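Eukaryotic translation initiation factor 2A (Schizosaccharomyces pombe, PDB 3WJ9) probably takes part in early translation initiation on a small set of mRNAs, directing methionyl-tRNAi to the 40S ribosomal subunit in a codon-dependent manner. Local coordinates at residues Q219-V231 and D273-I285. Residues are numbered along the deposited sequence; the frame is centred on the assembly and turned at random.
Sequences QFKWNALGTSLLV and DVCWNADSKEFGI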
loop_
_atom_site.group_PDB
_atom_site.type_symbol
_atom_site.label_atom_id
_atom_site.label_comp_id
_atom_site.label_asym_id
_atom_site.label_seq_id
_atom_site.Cartn_x
_atom_site.Cartn_y
_atom_site.Cartn_z
ATOM N N GLN A 219 5.835 -12.860 -3.381
ATOM C CA GLN A 219 4.988 -11.678 -3.269
ATOM C C GLN A 219 3.527 -12.088 -3.106
ATOM O O GLN A 219 2.977 -12.800 -3.944
ATOM C CB GLN A 219 5.160 -10.772 -4.491
ATOM C CG GLN A 219 4.531 -9.398 -4.345
ATOM C CD GLN A 219 5.097 -8.396 -5.333
ATOM O OE1 GLN A 219 6.028 -8.703 -6.077
ATOM N NE2 GLN A 219 4.542 -7.190 -5.341
ATOM N N PHE A 220 2.904 -11.640 -2.019
ATOM C CA PHE A 220 1.516 -11.985 -1.730
ATOM C C PHE A 220 0.558 -10.871 -2.128
ATOM O O PHE A 220 0.892 -9.690 -2.032
ATOM C CB PHE A 220 1.343 -12.309 -0.245
ATOM C CG PHE A 220 1.741 -13.708 0.120
ATOM C CD1 PHE A 220 1.047 -14.792 -0.385
ATOM C CD2 PHE A 220 2.805 -13.940 0.973
ATOM C CE1 PHE A 220 1.406 -16.081 -0.051
ATOM C CE2 PHE A 220 3.170 -15.228 1.312
ATOM C CZ PHE A 220 2.470 -16.300 0.799
ATOM N N LYS A 221 -0.638 -11.250 -2.565
ATOM C CA LYS A 221 -1.639 -10.272 -2.976
ATOM C C LYS A 221 -3.063 -10.744 -2.693
ATOM O O LYS A 221 -3.756 -11.218 -3.593
ATOM C CB LYS A 221 -1.488 -9.951 -4.464
ATOM C CG LYS A 221 -1.454 -8.467 -4.781
ATOM C CD LYS A 221 -0.055 -8.020 -5.170
ATOM C CE LYS A 221 0.014 -6.519 -5.372
ATOM N NZ LYS A 221 1.363 -6.083 -5.820
ATOM N N TRP A 222 -3.492 -10.611 -1.441
ATOM C CA TRP A 222 -4.876 -10.897 -1.071
ATOM C C TRP A 222 -5.815 -9.897 -1.746
ATOM O O TRP A 222 -5.385 -8.825 -2.175
ATOM C CB TRP A 222 -5.062 -10.845 0.451
ATOM C CG TRP A 222 -4.641 -12.086 1.191
ATOM C CD1 TRP A 222 -3.446 -12.305 1.815
ATOM C CD2 TRP A 222 -5.422 -13.269 1.401
ATOM N NE1 TRP A 222 -3.433 -13.551 2.393
ATOM C CE2 TRP A 222 -4.636 -14.165 2.151
ATOM C CE3 TRP A 222 -6.710 -13.660 1.026
ATOM C CZ2 TRP A 222 -5.090 -15.424 2.530
ATOM C CZ3 TRP A 222 -7.159 -14.913 1.398
ATOM C CH2 TRP A 222 -6.353 -15.778 2.145
ATOM N N ASN A 223 -7.094 -10.248 -1.847
ATOM C CA ASN A 223 -8.100 -9.303 -2.319
ATOM C C ASN A 223 -8.930 -8.788 -1.148
ATOM O O ASN A 223 -8.844 -9.330 -0.045
ATOM C CB ASN A 223 -8.997 -9.942 -3.386
ATOM C CG ASN A 223 -9.531 -11.302 -2.976
ATOM O OD1 ASN A 223 -8.838 -12.089 -2.336
ATOM N ND2 ASN A 223 -10.775 -11.585 -3.349
ATOM N N ALA A 224 -9.717 -7.738 -1.390
ATOM C CA ALA A 224 -10.532 -7.102 -0.353
ATOM C C ALA A 224 -11.313 -8.132 0.454
ATOM O O ALA A 224 -11.426 -8.028 1.676
ATOM C CB ALA A 224 -11.482 -6.089 -0.974
ATOM N N LEU A 225 -11.845 -9.129 -0.241
ATOM C CA LEU A 225 -12.428 -10.287 0.414
ATOM C C LEU A 225 -11.327 -11.315 0.642
ATOM O O LEU A 225 -10.738 -11.821 -0.308
ATOM C CB LEU A 225 -13.564 -10.869 -0.428
ATOM C CG LEU A 225 -14.659 -9.856 -0.776
ATOM C CD1 LEU A 225 -15.738 -10.480 -1.649
ATOM C CD2 LEU A 225 -15.259 -9.262 0.490
ATOM N N GLY A 226 -11.038 -11.612 1.904
ATOM C CA GLY A 226 -9.944 -12.504 2.243
ATOM C C GLY A 226 -10.197 -13.956 1.885
ATOM O O GLY A 226 -10.129 -14.837 2.743
ATOM N N THR A 227 -10.467 -14.209 0.610
ATOM C CA THR A 227 -10.777 -15.555 0.147
ATOM C C THR A 227 -9.715 -16.076 -0.816
ATOM O O THR A 227 -9.279 -17.223 -0.711
ATOM C CB THR A 227 -12.153 -15.603 -0.544
ATOM O OG1 THR A 227 -12.135 -14.771 -1.710
ATOM C CG2 THR A 227 -13.239 -15.115 0.401
ATOM N N SER A 228 -9.300 -15.228 -1.751
ATOM C CA SER A 228 -8.347 -15.628 -2.780
ATOM C C SER A 228 -6.988 -14.965 -2.574
ATOM O O SER A 228 -6.894 -13.934 -1.915
ATOM C CB SER A 228 -8.899 -15.289 -4.161
ATOM O OG SER A 228 -10.119 -15.969 -4.399
ATOM N N LEU A 229 -5.934 -15.546 -3.141
ATOM C CA LEU A 229 -4.590 -15.037 -2.882
ATOM C C LEU A 229 -3.585 -15.304 -4.002
ATOM O O LEU A 229 -3.229 -16.454 -4.273
ATOM C CB LEU A 229 -4.059 -15.633 -1.579
ATOM C CG LEU A 229 -2.580 -15.390 -1.289
ATOM C CD1 LEU A 229 -2.305 -13.914 -1.040
ATOM C CD2 LEU A 229 -2.151 -16.234 -0.111
ATOM N N LEU A 230 -3.114 -14.228 -4.627
ATOM C CA LEU A 230 -2.090 -14.314 -5.663
ATOM C C LEU A 230 -0.695 -14.470 -5.063
ATOM O O LEU A 230 -0.365 -13.837 -4.058
ATOM C CB LEU A 230 -2.128 -13.074 -6.555
ATOM C CG LEU A 230 -3.358 -12.884 -7.441
ATOM C CD1 LEU A 230 -3.289 -11.552 -8.163
ATOM C CD2 LEU A 230 -3.480 -14.020 -8.438
ATOM N N VAL A 231 0.121 -15.311 -5.691
ATOM C CA VAL A 231 1.484 -15.568 -5.233
ATOM C C VAL A 231 2.473 -15.382 -6.384
ATOM O O VAL A 231 2.243 -15.865 -7.490
ATOM C CB VAL A 231 1.626 -16.992 -4.654
ATOM C CG1 VAL A 231 3.010 -17.190 -4.061
ATOM C CG2 VAL A 231 0.555 -17.254 -3.600
ATOM N N ASP A 273 3.220 -5.342 -13.466
ATOM C CA ASP A 273 2.291 -4.968 -12.408
ATOM C C ASP A 273 1.248 -6.056 -12.169
ATOM O O ASP A 273 0.788 -6.705 -13.106
ATOM C CB ASP A 273 1.600 -3.648 -12.755
ATOM C CG ASP A 273 1.287 -2.813 -11.530
ATOM O OD1 ASP A 273 1.094 -3.397 -10.444
ATOM O OD2 ASP A 273 1.241 -1.571 -11.653
ATOM N N VAL A 274 0.888 -6.265 -10.908
ATOM C CA VAL A 274 -0.186 -7.190 -10.560
ATOM C C VAL A 274 -1.170 -6.480 -9.631
ATOM O O VAL A 274 -0.767 -5.872 -8.642
ATOM C CB VAL A 274 0.351 -8.472 -9.888
ATOM C CG1 VAL A 274 -0.738 -9.524 -9.816
ATOM C CG2 VAL A 274 1.551 -9.016 -10.654
ATOM N N CYS A 275 -2.459 -6.542 -9.957
ATOM C CA CYS A 275 -3.454 -5.763 -9.225
ATOM C C CYS A 275 -4.839 -6.410 -9.219
ATOM O O CYS A 275 -5.347 -6.823 -10.261
ATOM C CB CYS A 275 -3.548 -4.355 -9.821
ATOM S SG CYS A 275 -4.529 -3.184 -8.856
ATOM N N TRP A 276 -5.441 -6.492 -8.035
ATOM C CA TRP A 276 -6.814 -6.967 -7.895
ATOM C C TRP A 276 -7.800 -5.868 -8.273
ATOM O O TRP A 276 -7.404 -4.740 -8.550
ATOM C CB TRP A 276 -7.086 -7.430 -6.459
ATOM C CG TRP A 276 -6.515 -8.772 -6.120
ATOM C CD1 TRP A 276 -5.307 -9.026 -5.545
ATOM C CD2 TRP A 276 -7.140 -10.044 -6.325
ATOM N NE1 TRP A 276 -5.135 -10.380 -5.383
ATOM C CE2 TRP A 276 -6.247 -11.025 -5.853
ATOM C CE3 TRP A 276 -8.365 -10.448 -6.863
ATOM C CZ2 TRP A 276 -6.542 -12.386 -5.905
ATOM C CZ3 TRP A 276 -8.655 -11.798 -6.911
ATOM C CH2 TRP A 276 -7.747 -12.751 -6.436
ATOM N N ASN A 277 -9.086 -6.203 -8.285
ATOM C CA ASN A 277 -10.126 -5.191 -8.433
ATOM C C ASN A 277 -10.768 -4.918 -7.080
ATOM O O ASN A 277 -10.805 -5.795 -6.218
ATOM C CB ASN A 277 -11.185 -5.628 -9.446
ATOM C CG ASN A 277 -11.939 -4.460 -10.047
ATOM O OD1 ASN A 277 -11.988 -3.374 -9.471
ATOM N ND2 ASN A 277 -12.528 -4.677 -11.218
ATOM N N ALA A 278 -11.268 -3.700 -6.900
ATOM C CA ALA A 278 -11.871 -3.285 -5.635
ATOM C C ALA A 278 -13.022 -4.198 -5.205
ATOM O O ALA A 278 -13.192 -4.473 -4.018
ATOM C CB ALA A 278 -12.350 -1.845 -5.735
ATOM N N ASP A 279 -13.801 -4.675 -6.173
ATOM C CA ASP A 279 -14.925 -5.567 -5.890
ATOM C C ASP A 279 -14.474 -7.016 -5.695
ATOM O O ASP A 279 -15.300 -7.910 -5.495
ATOM C CB ASP A 279 -15.966 -5.491 -7.012
ATOM C CG ASP A 279 -15.373 -5.755 -8.388
ATOM O OD1 ASP A 279 -14.207 -6.195 -8.469
ATOM O OD2 ASP A 279 -16.081 -5.532 -9.392
ATOM N N SER A 280 -13.162 -7.232 -5.778
ATOM C CA SER A 280 -12.544 -8.553 -5.631
ATOM C C SER A 280 -13.034 -9.561 -6.672
ATOM O O SER A 280 -12.795 -10.760 -6.540
ATOM C CB SER A 280 -12.790 -9.110 -4.226
ATOM O OG SER A 280 -12.414 -8.176 -3.232
ATOM N N LYS A 281 -13.705 -9.072 -7.710
ATOM C CA LYS A 281 -14.259 -9.945 -8.737
ATOM C C LYS A 281 -13.288 -10.164 -9.890
ATOM O O LYS A 281 -13.232 -11.254 -10.463
ATOM C CB LYS A 281 -15.569 -9.377 -9.282
ATOM C CG LYS A 281 -16.706 -9.309 -8.289
ATOM C CD LYS A 281 -18.039 -9.239 -9.025
ATOM C CE LYS A 281 -17.947 -8.379 -10.278
ATOM N NZ LYS A 281 -19.267 -7.818 -10.674
ATOM N N GLU A 282 -12.545 -9.118 -10.239
ATOM C CA GLU A 282 -11.598 -9.196 -11.341
ATOM C C GLU A 282 -10.179 -8.855 -10.902
ATOM O O GLU A 282 -9.953 -8.422 -9.774
ATOM C CB GLU A 282 -12.022 -8.264 -12.481
ATOM C CG GLU A 282 -13.330 -8.641 -13.160
ATOM C CD GLU A 282 -14.544 -8.062 -12.460
ATOM O OE1 GLU A 282 -14.370 -7.369 -11.436
ATOM O OE2 GLU A 282 -15.674 -8.303 -12.935
ATOM N N PHE A 283 -9.229 -9.074 -11.805
ATOM C CA PHE A 283 -7.851 -8.637 -11.615
ATOM C C PHE A 283 -7.125 -8.620 -12.955
ATOM O O PHE A 283 -7.560 -9.255 -13.913
ATOM C CB PHE A 283 -7.113 -9.525 -10.599
ATOM C CG PHE A 283 -6.848 -10.934 -11.072
ATOM C CD1 PHE A 283 -7.803 -11.926 -10.922
ATOM C CD2 PHE A 283 -5.625 -11.272 -11.628
ATOM C CE1 PHE A 283 -7.549 -13.224 -11.339
ATOM C CE2 PHE A 283 -5.366 -12.565 -12.050
ATOM C CZ PHE A 283 -6.329 -13.542 -11.904
ATOM N N GLY A 284 -6.022 -7.882 -13.020
ATOM C CA GLY A 284 -5.301 -7.712 -14.268
ATOM C C GLY A 284 -3.797 -7.835 -14.141
ATOM O O GLY A 284 -3.246 -7.767 -13.044
ATOM N N ILE A 285 -3.132 -8.022 -15.278
ATOM C CA ILE A 285 -1.687 -8.218 -15.312
ATOM C C ILE A 285 -1.037 -7.452 -16.460
ATOM O O ILE A 285 -1.487 -7.531 -17.601
ATOM C CB ILE A 285 -1.321 -9.716 -15.458
ATOM C CG1 ILE A 285 -1.984 -10.552 -14.360
ATOM C CG2 ILE A 285 0.187 -9.903 -15.438
ATOM C CD1 ILE A 285 -1.721 -12.032 -14.481
#
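Trp-276 lays its indole against one side of the 219-231 hairpin, between Asn-223 and Leu-230. Over one face lies CB of Asn-223, a CH-pi contact 3.7 Å from the centroid of the six-membered ring, with the amide stacked only 20° from the ring plane. Leu-230 packs against the indole by CD1 and by CG, 3.6 Å from CZ2 of Trp-276, while CB of Ser-228 reaches CH2 obliquely. Tryptophan suits this place because its broad flat surface meets all three residues and NE1 can donate to the carbonyl O of Lys-221, a bond modelled so short that its length is doubtful; that oxygen also accepts a hydrogen bond from Leu-230 N. Beside the indole, Leu-230 CD1 meets CG1 of Val-274 at 3.7 Å and lies near Phe-283. The two hairpins belong to neighbouring blades of the beta-propeller, that of 273-285 within the second WD repeat, and each contributes the first two strands of its sheet. Asn-223 is short enough to set CB over the indole and its amide near Ser-280; as modelled, OD1 accepts from Ser-228 N, though the amide's orientation is uncertain. Toward solvent the packing thins to the turns, where exposed Ala-224 and Leu-225 border Ser-280, whose small hydroxyl OG accepts a hydrogen bond from Leu-225 N at 3.2 Å. At the other end, the long Lys-221, bent at chi2, runs past the indole edge, CE lying 3.4 Å from Val-274 O.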